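Local coordinates for protein TlmII (Streptoalloteichus hindustanus, PDB 4HVM) that takes part in tallysomycin biosynthesis as a protein related to nonribosomal peptide synthetase condensation domains, and may bind phosphopantetheine, at residues S274-T279 / R299-V304; R352-W357 / T411-T416. All coordinates share one frame; numbering follows the deposited sequence.

Contact 1: S274-T279 / R299-V304; sequences SLYLST and RVVFGV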
# COMPACT_ATOMS: atom_id res chain seq x y z
N SER A 274 -10.23 18.00 -16.60
CA SER A 274 -10.05 16.69 -15.97
C SER A 274 -8.94 16.70 -14.92
O SER A 274 -8.10 17.60 -14.89
CB SER A 274 -9.78 15.61 -17.01
OG SER A 274 -8.51 15.80 -17.61
N LEU A 275 -8.95 15.68 -14.06
CA LEU A 275 -8.00 15.55 -12.97
C LEU A 275 -7.46 14.12 -12.91
O LEU A 275 -8.22 13.16 -12.96
CB LEU A 275 -8.69 15.91 -11.65
CG LEU A 275 -7.85 15.80 -10.37
CD1 LEU A 275 -6.81 16.90 -10.30
CD2 LEU A 275 -8.75 15.81 -9.15
N TYR A 276 -6.14 13.99 -12.79
CA TYR A 276 -5.52 12.66 -12.80
C TYR A 276 -5.03 12.20 -11.43
O TYR A 276 -4.31 12.91 -10.74
CB TYR A 276 -4.38 12.60 -13.82
CG TYR A 276 -4.89 12.39 -15.22
CD1 TYR A 276 -5.41 13.44 -15.96
CD2 TYR A 276 -4.86 11.13 -15.80
CE1 TYR A 276 -5.88 13.24 -17.25
CE2 TYR A 276 -5.32 10.92 -17.08
CZ TYR A 276 -5.84 11.98 -17.80
OH TYR A 276 -6.30 11.76 -19.08
N LEU A 277 -5.43 10.99 -11.06
CA LEU A 277 -5.12 10.44 -9.75
C LEU A 277 -4.27 9.17 -9.86
O LEU A 277 -4.01 8.68 -10.96
CB LEU A 277 -6.40 10.11 -8.98
CG LEU A 277 -7.28 11.23 -8.42
CD1 LEU A 277 -7.99 12.03 -9.50
CD2 LEU A 277 -8.29 10.65 -7.45
N SER A 278 -3.86 8.65 -8.72
CA SER A 278 -3.13 7.39 -8.67
C SER A 278 -3.67 6.51 -7.55
O SER A 278 -3.90 6.98 -6.44
CB SER A 278 -1.64 7.64 -8.45
OG SER A 278 -0.94 6.43 -8.23
N THR A 279 -3.89 5.23 -7.85
CA THR A 279 -4.32 4.28 -6.83
C THR A 279 -3.70 2.92 -7.08
O THR A 279 -3.22 2.64 -8.18
CB THR A 279 -5.86 4.15 -6.80
OG1 THR A 279 -6.25 3.36 -5.67
CG2 THR A 279 -6.38 3.50 -8.07
N ARG A 299 0.49 0.24 -9.11
CA ARG A 299 -0.26 1.49 -9.18
C ARG A 299 -0.74 1.79 -10.59
O ARG A 299 -0.01 1.59 -11.56
CB ARG A 299 0.60 2.64 -8.66
CG ARG A 299 0.82 2.64 -7.16
CD ARG A 299 1.81 3.71 -6.75
NE ARG A 299 3.18 3.36 -7.12
CZ ARG A 299 4.24 4.14 -6.91
NH1 ARG A 299 4.09 5.32 -6.34
NH2 ARG A 299 5.45 3.73 -7.29
N VAL A 300 -1.99 2.25 -10.71
CA VAL A 300 -2.52 2.68 -12.00
C VAL A 300 -2.85 4.17 -11.98
O VAL A 300 -3.28 4.71 -10.96
CB VAL A 300 -3.76 1.86 -12.41
CG1 VAL A 300 -3.41 0.39 -12.53
CG2 VAL A 300 -4.89 2.05 -11.42
N VAL A 301 -2.62 4.84 -13.11
CA VAL A 301 -2.92 6.26 -13.23
C VAL A 301 -4.16 6.44 -14.10
O VAL A 301 -4.21 5.98 -15.24
CB VAL A 301 -1.74 7.02 -13.86
CG1 VAL A 301 -2.10 8.49 -14.03
CG2 VAL A 301 -0.50 6.86 -13.00
N PHE A 302 -5.18 7.11 -13.55
CA PHE A 302 -6.43 7.32 -14.27
C PHE A 302 -6.93 8.75 -14.10
O PHE A 302 -6.57 9.43 -13.14
CB PHE A 302 -7.51 6.34 -13.81
CG PHE A 302 -7.93 6.52 -12.38
CD1 PHE A 302 -7.15 6.02 -11.34
CD2 PHE A 302 -9.11 7.17 -12.07
CE1 PHE A 302 -7.54 6.19 -10.03
CE2 PHE A 302 -9.50 7.33 -10.76
CZ PHE A 302 -8.72 6.84 -9.74
N GLY A 303 -7.75 9.20 -15.04
CA GLY A 303 -8.27 10.56 -15.02
C GLY A 303 -9.77 10.64 -14.85
O GLY A 303 -10.52 9.90 -15.49
N VAL A 304 -10.21 11.54 -13.98
CA VAL A 304 -11.63 11.81 -13.80
C VAL A 304 -12.01 13.04 -14.63
O VAL A 304 -11.47 14.13 -14.42
CB VAL A 304 -11.97 12.06 -12.32
CG1 VAL A 304 -13.47 12.24 -12.15
CG2 VAL A 304 -11.47 10.91 -11.47
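The ring of Tyr-276 lies flat across the neighbouring strand with Gly-303 CA beneath one face, a CH-pi contact 3.6 Å from the ring centroid and 16° off its normal. CG is anti to the carbonyl carbon (chi1 -81°), which swings the ring over the partner strand. Glycine suits this place because a beta carbon there would run into the ring. At the ring's edge, near its plane, Val-301 CG1 approaches Tyr-276 CD2 to 4.2 Å. The other aromatic, Phe-302, projects from the opposite side of the sheet. Leu-277 CB sits over one face of its ring, 4.1 Å from Phe-302 CZ, while Thr-279 CG2 meets the ring obliquely. The first torsion of Phe-302 places CG between its backbone N and carbonyl carbon (65°), leaning the ring across to these two neighbours.

These side chains ride on an antiparallel ladder between strands 274-282 and 297-305, the latter an edge strand of a mixed sheet consistent with the chloramphenicol acetyltransferase-like fold of condensation domains. Leu-275 with Val-304, Leu-277 with Phe-302 and Thr-279 with Val-300 are hydrogen-bonded pairs; Tyr-276 with Gly-303 and Ser-278 with Val-301 are non-hydrogen-bonded pairs. Leu-277 N bonds to Phe-302 O at 2.8 Å, and Phe-302 N to Leu-277 O at 3.2 Å.

Apolar groups suit the face carrying Leu-277, Thr-279, Phe-302 and Val-304, because helices 241-255 and 314-330 pack on it: Leu-277 CD1 touches Val-304 CG2 at 4.2 Å, and Thr-279 CG2 lies beside Val-300 CG2, the two side chains pointing the same way. Phe-325 meets Phe-302 edge-to-face. Thr-279 turns its methyl to the partner strand, while its OG1 bonds to Val-361 O on the adjoining strand.

Contact 2: R352-W357 / T411-T416; sequences RVAARW and TWDGTT
The guanidinium of Arg-352 meets CE3 in the six-membered ring of Trp-412, an atom that sits over the centre of the guanidinium face and 3.4 Å from Arg-352 CZ. The two planes are 55° apart, so this is an inclined contact rather than a parallel stack. A bend at chi2 (-79°) brings the same group to the backbone, where Arg-352 NH1 gives a weak hydrogen bond to Trp-412 O at 2.9 Å. Cutting the side chain back to an alanine is likely to leave Asp-410, which pairs with NH2 in a salt bridge, without its charged mate and to remove the group resting on CE3.

Next to this, Ala-354 N donates to Asp-413 O at 2.9 Å. Ala-354 lies in the type I beta turn from Arg-352 to Ala-355, and its small methyl packs against the Asp-413 carboxylate carbon. The facing loop is shaped by an Asx turn: Asp-413 OD1 accepts from Thr-415 N at 3.0 Å and from Thr-415 OG1, both on one face of the carboxylate. Gly-414 has a positive phi that suits glycine, and its CA lies over a face of the indole. Trp-412 NE1 donates to Thr-415 O, 2.9 Å away in the indole plane, which fixes the ring's rotation, and a water bridges Thr-415 OG1 to Trp-357 O.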
# COMPACT_ATOMS: atom_id res chain seq x y z
N ARG A 352 10.51 14.13 -9.85
CA ARG A 352 9.12 14.57 -9.87
C ARG A 352 8.31 13.81 -10.93
O ARG A 352 7.75 14.43 -11.84
CB ARG A 352 9.03 16.07 -10.15
CG ARG A 352 9.83 16.93 -9.20
CD ARG A 352 9.12 17.12 -7.87
NE ARG A 352 9.81 18.09 -7.03
CZ ARG A 352 10.78 17.78 -6.18
NH1 ARG A 352 11.18 16.52 -6.05
NH2 ARG A 352 11.36 18.73 -5.45
N VAL A 353 8.24 12.49 -10.81
CA VAL A 353 7.61 11.65 -11.83
C VAL A 353 6.08 11.61 -11.72
O VAL A 353 5.40 11.17 -12.64
CB VAL A 353 8.15 10.21 -11.80
CG1 VAL A 353 9.63 10.19 -12.14
CG2 VAL A 353 7.91 9.58 -10.43
N ALA A 354 5.55 12.07 -10.59
CA ALA A 354 4.11 12.03 -10.36
C ALA A 354 3.47 13.41 -10.40
O ALA A 354 2.34 13.59 -9.95
CB ALA A 354 3.81 11.35 -9.02
N ALA A 355 4.19 14.38 -10.95
CA ALA A 355 3.72 15.77 -10.99
C ALA A 355 2.42 15.92 -11.77
O ALA A 355 1.62 16.82 -11.49
CB ALA A 355 4.80 16.67 -11.58
N ARG A 356 2.21 15.05 -12.75
CA ARG A 356 1.03 15.13 -13.61
C ARG A 356 -0.11 14.25 -13.11
O ARG A 356 -1.20 14.24 -13.68
CB ARG A 356 1.40 14.75 -15.05
CG ARG A 356 2.54 15.57 -15.63
CD ARG A 356 2.14 17.01 -15.92
NE ARG A 356 1.69 17.17 -17.30
CZ ARG A 356 2.48 17.50 -18.32
NH1 ARG A 356 3.78 17.72 -18.13
NH2 ARG A 356 1.98 17.61 -19.54
N TRP A 357 0.15 13.50 -12.04
CA TRP A 357 -0.89 12.77 -11.33
C TRP A 357 -0.63 12.82 -9.83
O TRP A 357 -0.49 11.80 -9.17
CB TRP A 357 -1.00 11.32 -11.83
CG TRP A 357 0.30 10.56 -11.93
CD1 TRP A 357 0.97 9.95 -10.90
CD2 TRP A 357 1.06 10.31 -13.11
NE1 TRP A 357 2.11 9.35 -11.38
CE2 TRP A 357 2.19 9.55 -12.73
CE3 TRP A 357 0.91 10.65 -14.46
CZ2 TRP A 357 3.16 9.14 -13.64
CZ3 TRP A 357 1.87 10.24 -15.36
CH2 TRP A 357 2.98 9.49 -14.95
N THR A 411 13.99 13.05 -2.94
CA THR A 411 13.42 11.96 -3.73
C THR A 411 11.89 12.01 -3.74
O THR A 411 11.24 11.00 -4.00
CB THR A 411 13.88 10.58 -3.22
OG1 THR A 411 13.36 10.35 -1.90
CG2 THR A 411 15.40 10.49 -3.19
N TRP A 412 11.33 13.18 -3.47
CA TRP A 412 9.88 13.37 -3.47
C TRP A 412 9.33 13.28 -4.89
O TRP A 412 9.84 13.94 -5.79
CB TRP A 412 9.54 14.71 -2.82
CG TRP A 412 8.10 15.11 -2.92
CD1 TRP A 412 7.02 14.38 -2.54
CD2 TRP A 412 7.59 16.36 -3.41
NE1 TRP A 412 5.87 15.09 -2.77
CE2 TRP A 412 6.19 16.31 -3.30
CE3 TRP A 412 8.19 17.52 -3.92
CZ2 TRP A 412 5.37 17.37 -3.70
CZ3 TRP A 412 7.38 18.56 -4.32
CH2 TRP A 412 5.98 18.48 -4.20
N ASP A 413 8.30 12.46 -5.09
CA ASP A 413 7.80 12.19 -6.44
C ASP A 413 6.88 13.28 -7.00
O ASP A 413 6.55 13.28 -8.18
CB ASP A 413 7.12 10.81 -6.54
CG ASP A 413 5.88 10.69 -5.66
OD1 ASP A 413 5.47 11.69 -5.04
OD2 ASP A 413 5.32 9.57 -5.60
N GLY A 414 6.46 14.21 -6.14
CA GLY A 414 5.64 15.32 -6.58
C GLY A 414 4.20 15.24 -6.13
O GLY A 414 3.41 16.15 -6.39
N THR A 415 3.84 14.15 -5.46
CA THR A 415 2.48 13.98 -4.95
C THR A 415 2.19 15.03 -3.88
O THR A 415 2.93 15.15 -2.90
CB THR A 415 2.25 12.57 -4.37
OG1 THR A 415 2.56 11.60 -5.37
CG2 THR A 415 0.80 12.40 -3.93
N THR A 416 1.13 15.79 -4.08
CA THR A 416 0.78 16.87 -3.16
C THR A 416 -0.38 16.50 -2.23
O THR A 416 -0.48 17.02 -1.12
CB THR A 416 0.43 18.17 -3.90
OG1 THR A 416 -0.63 17.93 -4.83
CG2 THR A 416 1.65 18.69 -4.64
O HOH W 1 0.46 10.24 -7.27

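How the contacts relate
Contact 1 is buried, joining two strands of the mixed sheet under helices 241-255 and 314-330; contact 2 is partly buried and joins two loops, those leading into strands 359-361 and 417-424 of the same sheet. Regular backbone bonds and apolar packing dominate the first, whereas the second depends on a turn, an arginine-indole contact, carboxylate bonds and a water. Their centres lie about 13 Å apart and the two meet directly. Trp-357 is the main bridge: its CE3 packs 3.7 Å from Val-301 CG1, and its CB lies near Tyr-276 O. Tyr-276 CB also rests against Arg-356 O, 3.6 Å away.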